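Local coordinates for protein formyltransferase PseJ (Anoxybacillus kamchatkensis G10, PDB 6EDK) that belongs to the formyltransferase family and binds the ligand 1YA in a pocket of its alpha/beta fold, at residues I77-Q88 against Y123-E132. Residues are numbered along the deposited sequence; the frame is centred on the assembly and turned at random.
Sequences IIHPDIVERFKQ and YIDSGLDTGE. With 1YA (N-{4-[{[(6S)-2-amino-4-oxo-3,4,5,6,7,8-hexahydropteridin-6-yl]methyl}(formyl)amino]benzoyl}-L-glutamic acid), chain D.
V83 of 77-88 presses CG1 against the backbone of 123-132, 3.6 Å from D125 CA, while its CG2 faces I124 CG2; a beta-branched side chain can serve both surfaces at once. Two further apolar pairs cross at about right angles: I78 CD1 on I124 CD1, and I77 CG1 on L128 CD2, the latter tight at 3.5 Å. At the far end Q88, bent at chi2 (-67°), brings its amide over the Y123 ring, OE1 above the ring centre and the two planes 41° apart.

No direct hydrogen bond joins the segments; waters do so instead. One links I78 O to S126 O, and another joins K87 NZ to I124 O, suiting a long, flexible lysine at a solvent-facing seam.

The ligand 1YA is the third partner. I78 N gives 1YA N1 a nearly straight bond (2.9 Å, 172°), and NA2 returns one to I78 O. D125 O accepts from both NA2 and N3, and D129 N reaches 1YA O4 at 2.9 Å, so backbone groups of both segments grip this side of the pteridine ring system. D125 OD1 accepts from T130 OG1 at 2.8 Å, tying the two residues together within the loop.

Helix 80-85, N-capped by H79 ND1 accepting from D81 N, faces the loop between strands 118-123 and 133-138, with I124 also packing on strands 68-71 and 90-94 of the mixed sheet.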
ATOM      1  N   ILE A  77      -2.400  -9.994  -7.451  1.00 43.89           N
ATOM      2  CA  ILE A  77      -1.860  -9.211  -8.551  1.00 43.06           C
ATOM      3  C   ILE A  77      -2.994  -8.830  -9.484  1.00 42.96           C
ATOM      4  O   ILE A  77      -3.817  -9.675  -9.848  1.00 46.12           O
ATOM      5  CB  ILE A  77      -0.767 -10.020  -9.269  1.00 47.48           C
ATOM      6  CG1 ILE A  77       0.277 -10.442  -8.224  1.00 58.84           C
ATOM      7  CG2 ILE A  77      -0.154  -9.216 -10.402  1.00 44.30           C
ATOM      8  CD1 ILE A  77       1.212 -11.538  -8.663  1.00 70.30           C
ATOM      9  N   ILE A  78      -3.075  -7.565  -9.831  1.00 40.72           N
ATOM     10  CA  ILE A  78      -4.104  -7.052 -10.722  1.00 44.04           C
ATOM     11  C   ILE A  78      -3.645  -7.237 -12.164  1.00 47.56           C
ATOM     12  O   ILE A  78      -2.551  -6.795 -12.556  1.00 39.65           O
ATOM     13  CB  ILE A  78      -4.414  -5.577 -10.427  1.00 41.31           C
ATOM     14  CG1 ILE A  78      -5.032  -5.461  -9.013  1.00 39.98           C
ATOM     15  CG2 ILE A  78      -5.397  -5.007 -11.430  1.00 37.36           C
ATOM     16  CD1 ILE A  78      -5.069  -4.041  -8.510  1.00 38.14           C
ATOM     17  N   HIS A  79      -4.504  -7.868 -12.961  1.00 47.88           N
ATOM     18  CA  HIS A  79      -4.141  -8.271 -14.320  1.00 46.00           C
ATOM     19  C   HIS A  79      -3.774  -7.069 -15.177  1.00 39.28           C
ATOM     20  O   HIS A  79      -4.384  -6.006 -15.055  1.00 41.42           O
ATOM     21  CB  HIS A  79      -5.335  -9.012 -14.933  1.00 51.50           C
ATOM     22  CG  HIS A  79      -5.028  -9.671 -16.235  1.00 57.66           C
ATOM     23  ND1 HIS A  79      -4.977  -8.974 -17.428  1.00 59.93           N
ATOM     24  CD2 HIS A  79      -4.732 -10.957 -16.528  1.00 61.59           C
ATOM     25  CE1 HIS A  79      -4.685  -9.813 -18.404  1.00 63.79           C
ATOM     26  NE2 HIS A  79      -4.528 -11.019 -17.886  1.00 61.98           N
ATOM     27  N   PRO A  80      -2.788  -7.207 -16.083  1.00 42.16           N
ATOM     28  CA  PRO A  80      -2.295  -6.031 -16.837  1.00 45.35           C
ATOM     29  C   PRO A  80      -3.325  -5.352 -17.711  1.00 44.72           C
ATOM     30  O   PRO A  80      -3.263  -4.122 -17.939  1.00 44.62           O
ATOM     31  CB  PRO A  80      -1.154  -6.609 -17.687  1.00 49.07           C
ATOM     32  CG  PRO A  80      -0.770  -7.875 -17.013  1.00 52.35           C
ATOM     33  CD  PRO A  80      -1.984  -8.414 -16.344  1.00 49.04           C
ATOM     34  N   ASP A  81      -4.319  -6.103 -18.190  1.00 47.67           N
ATOM     35  CA  ASP A  81      -5.377  -5.473 -18.973  1.00 53.73           C
ATOM     36  C   ASP A  81      -6.229  -4.584 -18.085  1.00 47.37           C
ATOM     37  O   ASP A  81      -6.672  -3.493 -18.494  1.00 43.70           O
ATOM     38  CB  ASP A  81      -6.210  -6.549 -19.667  1.00 63.96           C
ATOM     39  CG  ASP A  81      -5.406  -7.311 -20.742  1.00 69.29           C
ATOM     40  OD1 ASP A  81      -4.393  -6.775 -21.239  1.00 66.83           O
ATOM     41  OD2 ASP A  81      -5.786  -8.441 -21.071  1.00 71.29           O
ATOM     42  N   ILE A  82      -6.442  -4.997 -16.836  1.00 46.46           N
ATOM     43  CA  ILE A  82      -7.122  -4.107 -15.885  1.00 45.22           C
ATOM     44  C   ILE A  82      -6.269  -2.868 -15.612  1.00 40.93           C
ATOM     45  O   ILE A  82      -6.773  -1.720 -15.610  1.00 37.00           O
ATOM     46  CB  ILE A  82      -7.434  -4.886 -14.600  1.00 46.78           C
ATOM     47  CG1 ILE A  82      -8.367  -6.087 -14.864  1.00 48.91           C
ATOM     48  CG2 ILE A  82      -8.132  -4.018 -13.597  1.00 42.42           C
ATOM     49  CD1 ILE A  82      -8.604  -6.939 -13.603  1.00 47.34           C
ATOM     50  N   VAL A  83      -4.958  -3.083 -15.414  1.00 40.36           N
ATOM     51  CA  VAL A  83      -4.018  -1.980 -15.197  1.00 42.60           C
ATOM     52  C   VAL A  83      -4.093  -0.982 -16.328  1.00 49.80           C
ATOM     53  O   VAL A  83      -4.227   0.232 -16.094  1.00 44.44           O
ATOM     54  CB  VAL A  83      -2.599  -2.539 -15.030  1.00 40.69           C
ATOM     55  CG1 VAL A  83      -1.563  -1.417 -15.084  1.00 45.65           C
ATOM     56  CG2 VAL A  83      -2.494  -3.310 -13.737  1.00 41.16           C
ATOM     57  N   GLU A  84      -4.058  -1.478 -17.599  1.00 51.53           N
ATOM     58  CA  GLU A  84      -4.105  -0.549 -18.721  1.00 51.33           C
ATOM     59  C   GLU A  84      -5.445   0.158 -18.783  1.00 45.71           C
ATOM     60  O   GLU A  84      -5.505   1.369 -18.986  1.00 47.53           O
ATOM     61  CB  GLU A  84      -3.833  -1.280 -20.034  1.00 65.99           C
ATOM     62  CG  GLU A  84      -3.627  -0.329 -21.221  1.00 70.75           C
ATOM     63  CD  GLU A  84      -2.333   0.491 -21.100  1.00 82.01           C
ATOM     64  OE1 GLU A  84      -1.412   0.064 -20.364  1.00 84.96           O
ATOM     65  OE2 GLU A  84      -2.239   1.565 -21.739  1.00 89.73           O
ATOM     66  N   ARG A  85      -6.541  -0.578 -18.569  1.00 43.40           N
ATOM     67  CA  ARG A  85      -7.852   0.061 -18.633  1.00 47.81           C
ATOM     68  C   ARG A  85      -7.978   1.162 -17.605  1.00 48.63           C
ATOM     69  O   ARG A  85      -8.660   2.160 -17.832  1.00 42.19           O
ATOM     70  CB  ARG A  85      -8.933  -1.003 -18.398  1.00 50.27           C
ATOM     71  CG  ARG A  85     -10.340  -0.437 -18.233  1.00 53.84           C
ATOM     72  CD  ARG A  85     -11.350  -1.620 -18.168  1.00 56.19           C
ATOM     73  NE  ARG A  85     -12.677  -1.156 -17.794  1.00 52.76           N
ATOM     74  CZ  ARG A  85     -13.662  -1.962 -17.376  1.00 50.99           C
ATOM     75  NH1 ARG A  85     -13.456  -3.263 -17.241  1.00 45.85           N
ATOM     76  NH2 ARG A  85     -14.834  -1.448 -17.055  1.00 56.60           N
ATOM     77  N   PHE A  86      -7.334   1.003 -16.452  1.00 46.53           N
ATOM     78  CA  PHE A  86      -7.466   1.998 -15.397  1.00 47.37           C
ATOM     79  C   PHE A  86      -6.211   2.849 -15.214  1.00 51.54           C
ATOM     80  O   PHE A  86      -6.026   3.427 -14.143  1.00 43.62           O
ATOM     81  CB  PHE A  86      -7.857   1.291 -14.082  1.00 41.27           C
ATOM     82  CG  PHE A  86      -9.302   0.821 -14.075  1.00 39.86           C
ATOM     83  CD1 PHE A  86     -10.304   1.693 -13.735  1.00 43.06           C
ATOM     84  CD2 PHE A  86      -9.624  -0.483 -14.449  1.00 42.63           C
ATOM     85  CE1 PHE A  86     -11.641   1.271 -13.755  1.00 46.54           C
ATOM     86  CE2 PHE A  86     -10.919  -0.901 -14.480  1.00 40.58           C
ATOM     87  CZ  PHE A  86     -11.941  -0.022 -14.144  1.00 41.79           C
ATOM     88  N   LYS A  87      -5.385   2.989 -16.251  1.00 52.40           N
ATOM     89  CA  LYS A  87      -4.255   3.916 -16.201  1.00 54.11           C
ATOM     90  C   LYS A  87      -4.675   5.242 -15.594  1.00 51.14           C
ATOM     91  O   LYS A  87      -5.692   5.832 -15.985  1.00 46.20           O
ATOM     92  CB  LYS A  87      -3.669   4.177 -17.591  1.00 55.70           C
ATOM     93  CG  LYS A  87      -2.667   3.102 -18.056  1.00 68.31           C
ATOM     94  CD  LYS A  87      -1.552   2.826 -17.012  1.00 70.54           C
ATOM     95  CE  LYS A  87      -0.256   2.336 -17.680  1.00 74.60           C
ATOM     96  NZ  LYS A  87       0.608   1.503 -16.789  1.00 63.54           N
ATOM     97  N   GLN A  88      -3.886   5.697 -14.619  1.00 46.14           N
ATOM     98  CA  GLN A  88      -4.075   6.972 -13.920  1.00 42.43           C
ATOM     99  C   GLN A  88      -5.413   7.024 -13.173  1.00 39.53           C
ATOM    100  O   GLN A  88      -5.861   8.087 -12.714  1.00 38.79           O
ATOM    101  CB  GLN A  88      -3.890   8.169 -14.864  1.00 51.65           C
ATOM    102  CG  GLN A  88      -2.451   8.229 -15.529  1.00 59.53           C
ATOM    103  CD  GLN A  88      -1.302   8.501 -14.518  1.00 64.60           C
ATOM    104  OE1 GLN A  88      -0.500   7.605 -14.168  1.00 62.12           O
ATOM    105  NE2 GLN A  88      -1.210   9.751 -14.057  1.00 66.11           N
ATOM    106  N   TYR A 123       0.579   4.876  -8.112  1.00 31.41           N
ATOM    107  CA  TYR A 123      -0.270   4.310  -9.178  1.00 31.16           C
ATOM    108  C   TYR A 123       0.067   2.854  -9.376  1.00 34.15           C
ATOM    109  O   TYR A 123       1.228   2.455  -9.297  1.00 33.10           O
ATOM    110  CB  TYR A 123      -0.055   5.089 -10.480  1.00 33.03           C
ATOM    111  CG  TYR A 123      -0.709   6.417 -10.485  1.00 34.01           C
ATOM    112  CD1 TYR A 123      -2.096   6.530 -10.508  1.00 33.66           C
ATOM    113  CD2 TYR A 123       0.010   7.601 -10.517  1.00 38.28           C
ATOM    114  CE1 TYR A 123      -2.695   7.737 -10.508  1.00 34.32           C
ATOM    115  CE2 TYR A 123      -0.605   8.809 -10.517  1.00 45.39           C
ATOM    116  CZ  TYR A 123      -1.967   8.878 -10.548  1.00 41.57           C
ATOM    117  OH  TYR A 123      -2.611  10.106 -10.560  1.00 41.84           O
ATOM    118  N   ILE A 124      -0.952   2.055  -9.682  1.00 33.34           N
ATOM    119  CA  ILE A 124      -0.767   0.646  -9.947  1.00 33.01           C
ATOM    120  C   ILE A 124      -0.344   0.468 -11.394  1.00 40.19           C
ATOM    121  O   ILE A 124      -1.028   0.938 -12.318  1.00 41.33           O
ATOM    122  CB  ILE A 124      -2.067  -0.139  -9.691  1.00 33.56           C
ATOM    123  CG1 ILE A 124      -2.418  -0.091  -8.205  1.00 34.90           C
ATOM    124  CG2 ILE A 124      -1.936  -1.573 -10.179  1.00 37.64           C
ATOM    125  CD1 ILE A 124      -3.858  -0.417  -7.932  1.00 34.55           C
ATOM    126  N   ASP A 125       0.758  -0.216 -11.596  1.00 39.40           N
ATOM    127  CA  ASP A 125       1.178  -0.616 -12.942  1.00 42.48           C
ATOM    128  C   ASP A 125       1.278  -2.123 -12.922  1.00 42.50           C
ATOM    129  O   ASP A 125       0.829  -2.772 -11.971  1.00 39.36           O
ATOM    130  CB  ASP A 125       2.426   0.149 -13.353  1.00 45.29           C
ATOM    131  CG  ASP A 125       3.698  -0.411 -12.788  1.00 44.94           C
ATOM    132  OD1 ASP A 125       3.649  -1.408 -12.078  1.00 46.73           O
ATOM    133  OD2 ASP A 125       4.782   0.180 -13.082  1.00 49.88           O
ATOM    134  N   SER A 126       1.807  -2.702 -14.015  1.00 45.27           N
ATOM    135  CA  SER A 126       1.690  -4.150 -14.199  1.00 46.63           C
ATOM    136  C   SER A 126       2.586  -4.909 -13.251  1.00 44.88           C
ATOM    137  O   SER A 126       2.288  -6.034 -12.901  1.00 43.45           O
ATOM    138  CB  SER A 126       2.026  -4.532 -15.649  1.00 52.04           C
ATOM    139  OG  SER A 126       3.095  -3.712 -16.106  1.00 65.02           O
ATOM    140  N   GLY A 127       3.683  -4.284 -12.789  1.00 47.27           N
ATOM    141  CA  GLY A 127       4.505  -4.928 -11.793  1.00 43.21           C
ATOM    142  C   GLY A 127       4.006  -4.713 -10.373  1.00 43.79           C
ATOM    143  O   GLY A 127       3.109  -3.901 -10.136  1.00 45.11           O
ATOM    144  N   LEU A 128       4.619  -5.439  -9.428  1.00 43.88           N
ATOM    145  CA  LEU A 128       4.228  -5.367  -8.017  1.00 43.36           C
ATOM    146  C   LEU A 128       4.915  -4.184  -7.336  1.00 40.25           C
ATOM    147  O   LEU A 128       6.136  -4.207  -7.114  1.00 34.76           O
ATOM    148  CB  LEU A 128       4.599  -6.644  -7.281  1.00 50.37           C
ATOM    149  CG  LEU A 128       4.081  -7.947  -7.884  1.00 63.56           C
ATOM    150  CD1 LEU A 128       4.374  -9.114  -6.940  1.00 70.05           C
ATOM    151  CD2 LEU A 128       2.582  -7.815  -8.178  1.00 62.99           C
ATOM    152  N   ASP A 129       4.121  -3.174  -6.953  1.00 40.67           N
ATOM    153  CA  ASP A 129       4.569  -2.013  -6.172  1.00 39.54           C
ATOM    154  C   ASP A 129       5.601  -1.198  -6.912  1.00 38.76           C
ATOM    155  O   ASP A 129       6.345  -0.478  -6.311  1.00 34.97           O
ATOM    156  CB  ASP A 129       5.117  -2.442  -4.793  1.00 38.10           C
ATOM    157  CG  ASP A 129       4.081  -3.197  -3.968  1.00 37.27           C
ATOM    158  OD1 ASP A 129       2.877  -2.828  -4.051  1.00 39.52           O
ATOM    159  OD2 ASP A 129       4.450  -4.156  -3.238  1.00 35.45           O
ATOM    160  N   THR A 130       5.602  -1.271  -8.262  1.00 37.22           N
ATOM    161  CA  THR A 130       6.542  -0.562  -9.115  1.00 35.64           C
ATOM    162  C   THR A 130       5.996   0.710  -9.755  1.00 35.54           C
ATOM    163  O   THR A 130       6.780   1.476 -10.341  1.00 37.76           O
ATOM    164  CB  THR A 130       7.039  -1.509 -10.228  1.00 40.54           C
ATOM    165  OG1 THR A 130       5.928  -2.256 -10.735  1.00 41.77           O
ATOM    166  CG2 THR A 130       8.016  -2.498  -9.687  1.00 41.47           C
ATOM    167  N   GLY A 131       4.694   1.000  -9.635  1.00 35.43           N
ATOM    168  CA  GLY A 131       4.105   2.160 -10.298  1.00 36.12           C
ATOM    169  C   GLY A 131       4.583   3.531  -9.809  1.00 36.38           C
ATOM    170  O   GLY A 131       5.352   3.679  -8.850  1.00 37.78           O
ATOM    171  N   GLU A 132       4.070   4.570 -10.468  1.00 33.46           N
ATOM    172  CA  GLU A 132       4.528   5.939 -10.207  1.00 34.28           C
ATOM    173  C   GLU A 132       4.118   6.425  -8.812  1.00 32.00           C
ATOM    174  O   GLU A 132       3.048   6.115  -8.315  1.00 29.65           O
ATOM    175  CB  GLU A 132       3.960   6.916 -11.229  1.00 38.35           C
ATOM    176  CG  GLU A 132       4.581   6.769 -12.615  1.00 47.27           C
ATOM    177  CD  GLU A 132       4.034   7.806 -13.581  1.00 63.75           C
ATOM    178  OE1 GLU A 132       2.783   7.845 -13.760  1.00 68.43           O
ATOM    179  OE2 GLU A 132       4.851   8.589 -14.132  1.00 69.98           O
TER
HETATM  180  N1  1YA D 303      -1.293  -5.593  -8.635  1.00 34.63           N
HETATM  181  C2  1YA D 303      -0.417  -4.904  -9.607  1.00 38.01           C
HETATM  182  NA2 1YA D 303      -0.449  -5.271 -11.012  1.00 40.92           N
HETATM  183  N3  1YA D 303       0.511  -3.778  -9.219  1.00 40.01           N
HETATM  184  C4  1YA D 303       0.633  -3.355  -7.818  1.00 40.43           C
HETATM  185  O4  1YA D 303       1.409  -2.455  -7.569  1.00 35.42           O
HETATM  186  C4A 1YA D 303      -0.243  -4.062  -6.840  1.00 38.19           C
HETATM  187  N5  1YA D 303      -0.223  -3.652  -5.530  1.00 35.33           N
HETATM  188  C6  1YA D 303      -0.764  -4.711  -4.533  1.00 39.24           C
HETATM  189  C7  1YA D 303      -1.929  -5.321  -4.903  1.00 38.22           C
HETATM  190  N8  1YA D 303      -2.036  -5.809  -6.387  1.00 33.41           N
HETATM  191  C8A 1YA D 303      -1.243  -5.171  -7.255  1.00 33.32           C
HETATM  192  C9  1YA D 303       0.391  -5.729  -4.389  1.00 49.91           C
HETATM  193  N10 1YA D 303       0.120  -6.766  -3.375  1.00 55.17           N
HETATM  194  C11 1YA D 303       1.231 -10.760  -4.239  1.00 78.35           C
HETATM  195  C12 1YA D 303      -0.101 -10.484  -3.976  1.00 67.86           C
HETATM  196  C13 1YA D 303      -0.481  -9.173  -3.707  1.00 62.57           C
HETATM  197  C14 1YA D 303       0.482  -8.179  -3.689  1.00 60.77           C
HETATM  198  C15 1YA D 303       1.812  -8.464  -3.941  1.00 72.80           C
HETATM  199  C16 1YA D 303       2.188  -9.768  -4.217  1.00 77.52           C
HETATM  200  C17 1YA D 303       1.704 -12.207  -4.525  1.00 92.45           C
HETATM  201  N   1YA D 303       2.918 -12.606  -3.767  1.00103.66           N
HETATM  202  CA  1YA D 303       3.556 -13.943  -3.865  1.00107.69           C
HETATM  203  CB  1YA D 303       4.188 -14.129  -5.268  1.00111.91           C
HETATM  204  CG  1YA D 303       4.448 -12.796  -5.988  1.00112.08           C
HETATM  205  CD  1YA D 303       5.409 -12.953  -7.180  1.00117.65           C
HETATM  206  OE1 1YA D 303       5.892 -11.932  -7.745  1.00120.36           O
HETATM  207  OE2 1YA D 303       5.715 -14.102  -7.592  1.00122.97           O
HETATM  208  CT  1YA D 303       4.614 -14.075  -2.739  1.00 98.62           C
HETATM  209  O2  1YA D 303       4.872 -13.117  -1.948  1.00 84.54           O
HETATM  210  O1  1YA D 303       5.237 -15.153  -2.586  1.00 98.43           O
HETATM  211  C18 1YA D 303      -0.415  -6.465  -2.056  1.00 58.01           C
HETATM  212  O5  1YA D 303      -0.698  -5.353  -1.759  1.00 51.55           O
HETATM  213  O   1YA D 303       1.119 -12.916  -5.264  1.00 93.83           O
HETATM  214  O   HOH W   1       0.006  -6.964 -13.892  1.00 49.22           O
HETATM  215  O   HOH W   2      -3.560   1.307 -13.515  1.00 44.40           O
HETATM  216  O   HOH W   3       0.097   2.705 -13.959  1.00 49.45           O
HETATM  217  O   HOH W   4       2.312  -0.858 -16.646  1.00 62.53           O
HETATM  218  O   HOH W   5      -4.948  10.452 -11.557  1.00 54.55           O